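Local coordinates for CAIP (Helicobacter cinaedi, PDB 5LBH), which probably takes up and stores iron as a dodecameric Dps-like mini-ferritin and, as a neutrophil-activating-type antigen, promotes macrophage differentiation into foam cells, at residues Glu6-Ile11 against Glu57-Leu62; Tyr19-Asn24 against Ala77-Glu82; Ala98-Phe103 against Lys135-Leu140. All coordinates share one frame; numbering follows the deposited sequence.

Contact 1. Residues Glu6-Ile11 against Glu57-Leu62; sequences ELLKQI and ERVLQL. With FE (Fe (III) ion), chain M.
L8 alone supplies most of the first helix's share of this contact, meeting V59, R58 and L62; E57, which precedes R58, does not meet segment 6-11 and binds iron instead. The setting is the four-helix bundle of the ferritin-like fold, in which helices 4-28 and 34-61 run antiparallel. Here the axes of segments 6-11 and 57-61 approach to 9.6 Å, with 155° between their directions.

The L8 and V59 side chains slide past each other in opposite senses, and one methyl does most of the work: V59 CG2 lies 3.5 Å from L8 CB and 3.7 Å from L8 CD1. This methyl reaches the leucine because V59 sets CG1 anti to its own backbone N (chi1 166°), which leaves CG2 on the other branch, anti to the carbonyl carbon. K9 adds only its inner chain, with CG 4.3 Å from V59 CG2, while its ammonium end leads off towards a cation-pi contact with Y67.

The other methyl neighbour of L8 CD1 is L62 CD1, 4.0 Å away on the first residue to leave the helix. R58 offers its aliphatic root, CG at 3.8 Å from L8 CD1, before the chain bends at chi2 (67°) and carries the guanidinium away. There R58 makes a salt bridge with D119 and a hydrogen bond to S122, and NH1 bonds to Q134 of the second subunit. L62 CD2 covers one face of the guanidinium, near its rim.

Beyond the apolar seam lies the iron site, built between subunits as in other Dps proteins: D53 of the same chain and H26 of the third subunit also bind this iron. E57 OE2 is salt-bridged to K135 of the second subunit, while E57 OE1 binds the iron at 2.2 Å.

Contact 2. Residues Tyr19-Asn24 against Ala77-Glu82; sequences YVKVHN and AKIKEE
K21 reaches across from helix 4-28 to I79, K80 and E82, giving the close part of the contact, whereas the lysine and glutamate ends of K80 and E82 lead away from the helix. The K21 chain leaves with CG anti to the backbone N (chi1 -178°) and bends at chi3 (-73°), bringing CE and NZ beside the loop backbone at K80 and setting NZ 3.8 Å from I79 CG2. Its CE also passes 4.2 Å from E82 CB. The charge of NZ is met by a salt bridge to D99 on helix 89-116.

In the ferritin-like four-helix bundle, residues 77-82 belong to the long connection between the second and third helices, which in Dps proteins carries a short helix, here 70-76.

N24 crosses E82 at about a right angle, its amide plane 90° to the carboxylate, with ND2 4.0 Å from E82 CG. Both polar ends find partners farther along: N24 binds N28 and the K84 carbonyl, and E82 OE1 takes the K84 N-H.

At the looser margin, by the exposed K80, a water joins the two segments, accepting from K80 N at 3.2 Å and, weakly, from K21 NZ at 3.0 Å.

Contact 3. Residues Ala98-Phe103 against Lys135-Leu140; sequences ADYEYF and KAIWML
Y100 meets A136 and L140 of helix 120-144 with its ring atoms CE2 and CD2, and I137 with its CB. This is an antiparallel pairing within the ferritin-like four-helix bundle, between its third and fourth helices; the axes of segments 98-103 and 135-140 approach to 10.1 Å, with 155° between their directions.

The centre of the contact is apolar, and each partner uses a different part of the tyrosine. A136 CB sits obliquely to the ring, 3.6 Å from Y100 CE2. L140 crosses the tyrosine at about a right angle and brings CD1 to 3.9 Å from Y100 CD2, again obliquely. I137 works lower down, at the ring edge near its plane, with CG1 3.7 Å from Y100 CB; its terminal CD1 runs on to the Y100 carbonyl, 3.7 Å from Y100 O.

At the border, E101 bends at chi2 (-103°), which brings OE1 alongside the isoleucine, 4.0 Å from I137 CD1.

A second shell packs against these groups. F18, I44 and F48 from the first two helices touch Y100, while L97 meets both I137 and L140 from within helix 89-116. On the far side of helix 120-144, W138 packs on L60 of the fourth subunit and W27 of the fifth. At the opposite flank of helix 89-116, Y102 OH hydrogen-bonds D14 OD2.

Contacts 1 and 2 both draw on helix 4-28, their centres about 20 Å apart, and the centre of contact 3 lies about 22 Å from that of contact 1 and about 15 Å from that of contact 2. Neighbouring residues knit them together: Q10 NE2 of segment 6-11 packs 3.5 Å from both K78 CG of segment 77-82 and Y102 OH of segment 98-103. Between segments 77-82 and 98-103, I79 CD1 lies 3.4 Å from F103 CE2. Their relation to iron differs. Contact 1 holds a ligand, the side chain of N24 in contact 2 stands about 11 Å from a bound iron, and segment 135-140 of contact 3 carries the lysine whose copy in another subunit reaches the iron site.

Contact 1. Residues Glu6-Ile11 against Glu57-Leu62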
# COMPACT_ATOMS: atom_id res chain seq x y z
N GLU A 6 -7.80 38.13 17.60
CA GLU A 6 -6.58 38.64 18.21
C GLU A 6 -5.78 37.52 18.84
O GLU A 6 -4.55 37.49 18.76
CB GLU A 6 -6.91 39.73 19.23
CG GLU A 6 -7.58 40.98 18.61
CD GLU A 6 -8.31 41.88 19.64
OE1 GLU A 6 -8.98 42.87 19.22
OE2 GLU A 6 -8.24 41.61 20.87
N LEU A 7 -6.45 36.56 19.49
CA LEU A 7 -5.72 35.44 20.07
C LEU A 7 -5.15 34.53 18.99
O LEU A 7 -4.04 34.01 19.14
CB LEU A 7 -6.63 34.67 21.04
CG LEU A 7 -6.64 35.19 22.48
CD1 LEU A 7 -7.76 34.56 23.27
CD2 LEU A 7 -5.31 34.86 23.15
N LEU A 8 -5.91 34.31 17.91
CA LEU A 8 -5.42 33.50 16.80
C LEU A 8 -4.15 34.07 16.18
O LEU A 8 -3.22 33.31 15.88
CB LEU A 8 -6.51 33.35 15.75
CG LEU A 8 -7.71 32.44 16.01
CD1 LEU A 8 -8.76 32.69 14.92
CD2 LEU A 8 -7.34 30.95 16.08
N LYS A 9 -4.08 35.39 15.92
CA LYS A 9 -2.86 35.91 15.29
C LYS A 9 -1.70 35.95 16.26
O LYS A 9 -0.54 35.86 15.84
CB LYS A 9 -3.04 37.29 14.65
CG LYS A 9 -4.40 37.69 14.22
CD LYS A 9 -4.31 38.86 13.27
CE LYS A 9 -3.32 39.90 13.77
NZ LYS A 9 -3.08 40.95 12.73
N GLN A 10 -1.99 36.07 17.55
CA GLN A 10 -0.93 35.93 18.54
C GLN A 10 -0.35 34.51 18.48
O GLN A 10 0.87 34.32 18.43
CB GLN A 10 -1.47 36.29 19.93
CG GLN A 10 -0.44 36.17 21.04
CD GLN A 10 0.65 37.22 20.93
OE1 GLN A 10 0.37 38.39 20.69
NE2 GLN A 10 1.88 36.80 21.08
N ILE A 11 -1.22 33.49 18.45
CA ILE A 11 -0.77 32.11 18.27
C ILE A 11 0.06 31.99 16.98
O ILE A 11 1.09 31.32 16.94
CB ILE A 11 -1.98 31.16 18.24
CG1 ILE A 11 -2.77 31.22 19.56
CG2 ILE A 11 -1.52 29.75 17.92
CD1 ILE A 11 -3.51 30.01 19.91
N GLU A 57 -5.51 30.48 8.54
CA GLU A 57 -6.69 30.24 7.73
C GLU A 57 -7.98 30.39 8.52
O GLU A 57 -8.99 30.82 7.97
CB GLU A 57 -6.61 28.85 7.10
CG GLU A 57 -5.84 28.89 5.80
CD GLU A 57 -5.52 27.52 5.24
OE1 GLU A 57 -4.64 27.48 4.35
OE2 GLU A 57 -6.14 26.51 5.65
N ARG A 58 -7.95 30.11 9.82
CA ARG A 58 -9.17 30.32 10.58
C ARG A 58 -9.48 31.81 10.70
O ARG A 58 -10.64 32.22 10.55
CB ARG A 58 -9.05 29.66 11.95
CG ARG A 58 -10.26 29.90 12.81
CD ARG A 58 -11.47 29.18 12.23
NE ARG A 58 -12.67 29.36 13.05
CZ ARG A 58 -13.91 29.32 12.56
NH1 ARG A 58 -14.12 29.10 11.27
NH2 ARG A 58 -14.94 29.51 13.38
N VAL A 59 -8.45 32.65 10.89
CA VAL A 59 -8.64 34.09 10.89
C VAL A 59 -9.30 34.53 9.60
O VAL A 59 -10.23 35.35 9.59
CB VAL A 59 -7.28 34.80 11.10
CG1 VAL A 59 -7.36 36.28 10.78
CG2 VAL A 59 -6.77 34.57 12.50
N LEU A 60 -8.89 33.93 8.49
CA LEU A 60 -9.39 34.37 7.21
C LEU A 60 -10.87 34.02 7.04
O LEU A 60 -11.67 34.87 6.65
CB LEU A 60 -8.51 33.71 6.14
CG LEU A 60 -7.95 34.36 4.87
CD1 LEU A 60 -7.43 35.73 5.02
CD2 LEU A 60 -6.82 33.49 4.42
N GLN A 61 -11.27 32.81 7.42
CA GLN A 61 -12.67 32.44 7.33
C GLN A 61 -13.55 33.19 8.33
O GLN A 61 -14.77 33.19 8.18
CB GLN A 61 -12.83 30.91 7.37
CG GLN A 61 -12.13 30.22 8.48
CD GLN A 61 -11.75 28.79 8.13
OE1 GLN A 61 -11.95 27.89 8.93
NE2 GLN A 61 -11.19 28.60 6.96
N LEU A 62 -12.97 33.78 9.39
CA LEU A 62 -13.71 34.69 10.26
C LEU A 62 -13.70 36.13 9.73
O LEU A 62 -14.05 37.06 10.47
CB LEU A 62 -13.17 34.65 11.69
CG LEU A 62 -13.36 33.31 12.39
CD1 LEU A 62 -12.52 33.13 13.69
CD2 LEU A 62 -14.85 33.17 12.67
FE FE M . -3.42 25.78 3.69

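Contact 2. Residues Tyr19-Asn24 against Ala77-Glu82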
# COMPACT_ATOMS: atom_id res chain seq x y z
N TYR A 19 8.71 27.84 15.52
CA TYR A 19 9.11 27.02 14.39
C TYR A 19 10.61 27.13 14.12
O TYR A 19 11.30 26.12 13.94
CB TYR A 19 8.28 27.44 13.17
CG TYR A 19 8.63 26.77 11.88
CD1 TYR A 19 9.33 27.45 10.89
CD2 TYR A 19 8.21 25.46 11.61
CE1 TYR A 19 9.63 26.86 9.70
CE2 TYR A 19 8.52 24.85 10.40
CZ TYR A 19 9.23 25.56 9.46
OH TYR A 19 9.55 24.99 8.26
N VAL A 20 11.14 28.36 14.12
CA VAL A 20 12.56 28.55 13.84
C VAL A 20 13.40 28.16 15.05
O VAL A 20 14.45 27.54 14.90
CB VAL A 20 12.83 30.00 13.38
CG1 VAL A 20 14.32 30.26 13.35
CG2 VAL A 20 12.26 30.23 11.99
N LYS A 21 12.95 28.50 16.26
CA LYS A 21 13.70 28.09 17.45
C LYS A 21 13.89 26.57 17.49
O LYS A 21 14.97 26.08 17.87
CB LYS A 21 12.99 28.54 18.72
CG LYS A 21 13.76 28.16 19.95
CD LYS A 21 13.01 28.45 21.22
CE LYS A 21 12.92 29.90 21.56
NZ LYS A 21 12.25 30.08 22.91
N VAL A 22 12.86 25.81 17.12
CA VAL A 22 12.98 24.35 17.18
C VAL A 22 13.93 23.82 16.10
O VAL A 22 14.62 22.82 16.32
CB VAL A 22 11.57 23.73 17.13
CG1 VAL A 22 11.63 22.20 17.05
CG2 VAL A 22 10.76 24.16 18.34
N HIS A 23 14.01 24.47 14.92
CA HIS A 23 15.05 24.08 13.96
C HIS A 23 16.44 24.23 14.58
O HIS A 23 17.33 23.39 14.38
CB HIS A 23 14.94 24.94 12.70
CG HIS A 23 13.96 24.42 11.68
ND1 HIS A 23 12.61 24.73 11.73
CD2 HIS A 23 14.14 23.68 10.57
CE1 HIS A 23 12.00 24.17 10.70
NE2 HIS A 23 12.90 23.53 9.98
N ASN A 24 16.63 25.28 15.38
CA ASN A 24 17.90 25.48 16.07
C ASN A 24 18.18 24.35 17.07
O ASN A 24 19.28 23.79 17.08
CB ASN A 24 17.85 26.86 16.73
CG ASN A 24 19.07 27.20 17.52
OD1 ASN A 24 20.10 26.53 17.44
ND2 ASN A 24 18.99 28.29 18.28
N ALA A 77 5.35 38.56 18.41
CA ALA A 77 5.67 37.34 19.13
C ALA A 77 6.06 37.65 20.56
O ALA A 77 6.79 38.61 20.83
CB ALA A 77 6.81 36.60 18.44
N LYS A 78 5.53 36.87 21.50
CA LYS A 78 6.03 36.94 22.86
C LYS A 78 7.08 35.88 23.15
O LYS A 78 7.88 36.07 24.08
CB LYS A 78 4.88 36.82 23.86
CG LYS A 78 3.90 37.95 23.71
CD LYS A 78 3.09 38.17 24.96
CE LYS A 78 2.23 39.41 24.80
NZ LYS A 78 1.71 39.89 26.14
N ILE A 79 7.11 34.79 22.39
CA ILE A 79 8.15 33.79 22.57
C ILE A 79 9.48 34.39 22.13
O ILE A 79 9.57 35.00 21.05
CB ILE A 79 7.80 32.51 21.82
CG1 ILE A 79 6.74 31.76 22.61
CG2 ILE A 79 9.03 31.61 21.64
CD1 ILE A 79 6.36 30.50 22.03
N LYS A 80 10.51 34.24 22.96
CA LYS A 80 11.80 34.86 22.69
C LYS A 80 12.59 34.01 21.71
O LYS A 80 12.55 32.78 21.75
CB LYS A 80 12.60 35.03 23.98
CG LYS A 80 11.87 35.76 25.10
CD LYS A 80 11.93 37.26 24.93
CE LYS A 80 11.25 37.98 26.11
NZ LYS A 80 11.83 37.59 27.44
N GLU A 81 13.31 34.68 20.81
CA GLU A 81 14.26 33.97 19.96
C GLU A 81 15.49 33.56 20.76
O GLU A 81 15.79 34.12 21.82
CB GLU A 81 14.63 34.81 18.74
CG GLU A 81 13.48 34.87 17.73
CD GLU A 81 13.90 35.28 16.33
OE1 GLU A 81 14.20 36.48 16.11
OE2 GLU A 81 13.97 34.37 15.45
N GLU A 82 16.16 32.52 20.28
CA GLU A 82 17.32 31.93 20.95
C GLU A 82 18.58 32.09 20.10
O GLU A 82 18.66 31.56 18.99
CB GLU A 82 17.06 30.46 21.28
CG GLU A 82 18.23 29.74 21.92
CD GLU A 82 18.73 30.42 23.19
OE1 GLU A 82 19.40 31.46 23.08
OE2 GLU A 82 18.46 29.90 24.30
O HOH W 1 10.75 31.69 24.90

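Contact 3. Residues Ala98-Phe103 against Lys135-Leu140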
# COMPACT_ATOMS: atom_id res chain seq x y z
N ALA A 98 8.77 24.82 28.76
CA ALA A 98 8.39 26.18 29.11
C ALA A 98 7.52 26.81 28.03
O ALA A 98 6.48 27.42 28.32
CB ALA A 98 9.62 27.04 29.36
N ASP A 99 7.90 26.65 26.76
CA ASP A 99 7.09 27.23 25.69
C ASP A 99 5.75 26.52 25.55
O ASP A 99 4.76 27.17 25.18
CB ASP A 99 7.85 27.23 24.36
CG ASP A 99 8.90 28.35 24.29
OD1 ASP A 99 8.85 29.26 25.14
OD2 ASP A 99 9.74 28.34 23.38
N TYR A 100 5.69 25.21 25.81
CA TYR A 100 4.42 24.48 25.76
C TYR A 100 3.44 25.00 26.81
O TYR A 100 2.23 25.03 26.56
CB TYR A 100 4.65 22.99 25.98
CG TYR A 100 4.99 22.23 24.75
CD1 TYR A 100 5.24 22.89 23.55
CD2 TYR A 100 5.01 20.86 24.76
CE1 TYR A 100 5.54 22.19 22.41
CE2 TYR A 100 5.30 20.15 23.62
CZ TYR A 100 5.57 20.81 22.45
OH TYR A 100 5.87 20.09 21.32
N GLU A 101 3.93 25.36 28.00
CA GLU A 101 3.07 25.92 29.03
C GLU A 101 2.51 27.25 28.57
O GLU A 101 1.38 27.61 28.91
CB GLU A 101 3.86 26.16 30.32
CG GLU A 101 4.76 25.04 30.70
CD GLU A 101 4.21 24.22 31.80
OE1 GLU A 101 2.98 23.99 31.76
OE2 GLU A 101 5.01 23.77 32.66
N TYR A 102 3.31 28.00 27.82
CA TYR A 102 2.84 29.25 27.25
C TYR A 102 1.76 29.01 26.21
O TYR A 102 0.69 29.62 26.27
CB TYR A 102 4.03 29.99 26.66
CG TYR A 102 3.64 31.19 25.86
CD1 TYR A 102 3.69 31.16 24.46
CD2 TYR A 102 3.19 32.35 26.48
CE1 TYR A 102 3.34 32.27 23.71
CE2 TYR A 102 2.84 33.45 25.74
CZ TYR A 102 2.91 33.41 24.36
OH TYR A 102 2.55 34.51 23.61
N PHE A 103 1.99 28.09 25.28
CA PHE A 103 0.97 27.77 24.29
C PHE A 103 -0.28 27.20 24.95
O PHE A 103 -1.40 27.47 24.49
CB PHE A 103 1.52 26.79 23.24
CG PHE A 103 2.35 27.45 22.15
CD1 PHE A 103 1.75 28.22 21.16
CD2 PHE A 103 3.73 27.28 22.11
CE1 PHE A 103 2.52 28.79 20.13
CE2 PHE A 103 4.50 27.85 21.11
CZ PHE A 103 3.89 28.62 20.12
N LYS A 135 -0.98 16.45 27.01
CA LYS A 135 -0.33 15.14 26.96
C LYS A 135 1.19 15.27 26.86
O LYS A 135 1.93 14.64 27.61
CB LYS A 135 -0.90 14.31 25.81
CG LYS A 135 -0.31 12.91 25.70
CD LYS A 135 -0.97 12.11 24.59
CE LYS A 135 -0.62 10.63 24.71
NZ LYS A 135 -1.15 9.80 23.58
N ALA A 136 1.67 16.13 25.95
CA ALA A 136 3.11 16.29 25.79
C ALA A 136 3.76 16.86 27.04
O ALA A 136 4.88 16.49 27.39
CB ALA A 136 3.40 17.19 24.59
N ILE A 137 3.08 17.81 27.71
CA ILE A 137 3.62 18.40 28.94
C ILE A 137 3.76 17.35 30.03
O ILE A 137 4.76 17.32 30.76
CB ILE A 137 2.73 19.59 29.38
CG1 ILE A 137 2.97 20.78 28.45
CG2 ILE A 137 3.02 19.99 30.81
CD1 ILE A 137 1.95 21.89 28.56
N TRP A 138 2.78 16.44 30.14
CA TRP A 138 2.91 15.32 31.06
C TRP A 138 4.12 14.44 30.73
O TRP A 138 4.79 13.92 31.63
CB TRP A 138 1.63 14.47 31.05
CG TRP A 138 1.83 13.14 31.71
CD1 TRP A 138 2.15 12.91 33.02
CD2 TRP A 138 1.75 11.85 31.09
NE1 TRP A 138 2.27 11.56 33.25
CE2 TRP A 138 2.03 10.88 32.09
CE3 TRP A 138 1.45 11.41 29.79
CZ2 TRP A 138 2.04 9.50 31.82
CZ3 TRP A 138 1.45 10.04 29.53
CH2 TRP A 138 1.75 9.10 30.55
N MET A 139 4.40 14.25 29.44
CA MET A 139 5.50 13.38 29.05
C MET A 139 6.85 14.05 29.31
O MET A 139 7.79 13.40 29.78
CB MET A 139 5.36 13.00 27.58
CG MET A 139 4.17 12.09 27.28
SD MET A 139 4.09 11.71 25.50
CE MET A 139 2.86 10.43 25.51
N LEU A 140 6.94 15.36 29.06
CA LEU A 140 8.20 16.07 29.31
C LEU A 140 8.50 16.15 30.80
O LEU A 140 9.66 16.03 31.21
CB LEU A 140 8.15 17.47 28.70
CG LEU A 140 8.38 17.60 27.20
CD1 LEU A 140 7.89 18.96 26.68
CD2 LEU A 140 9.83 17.42 26.87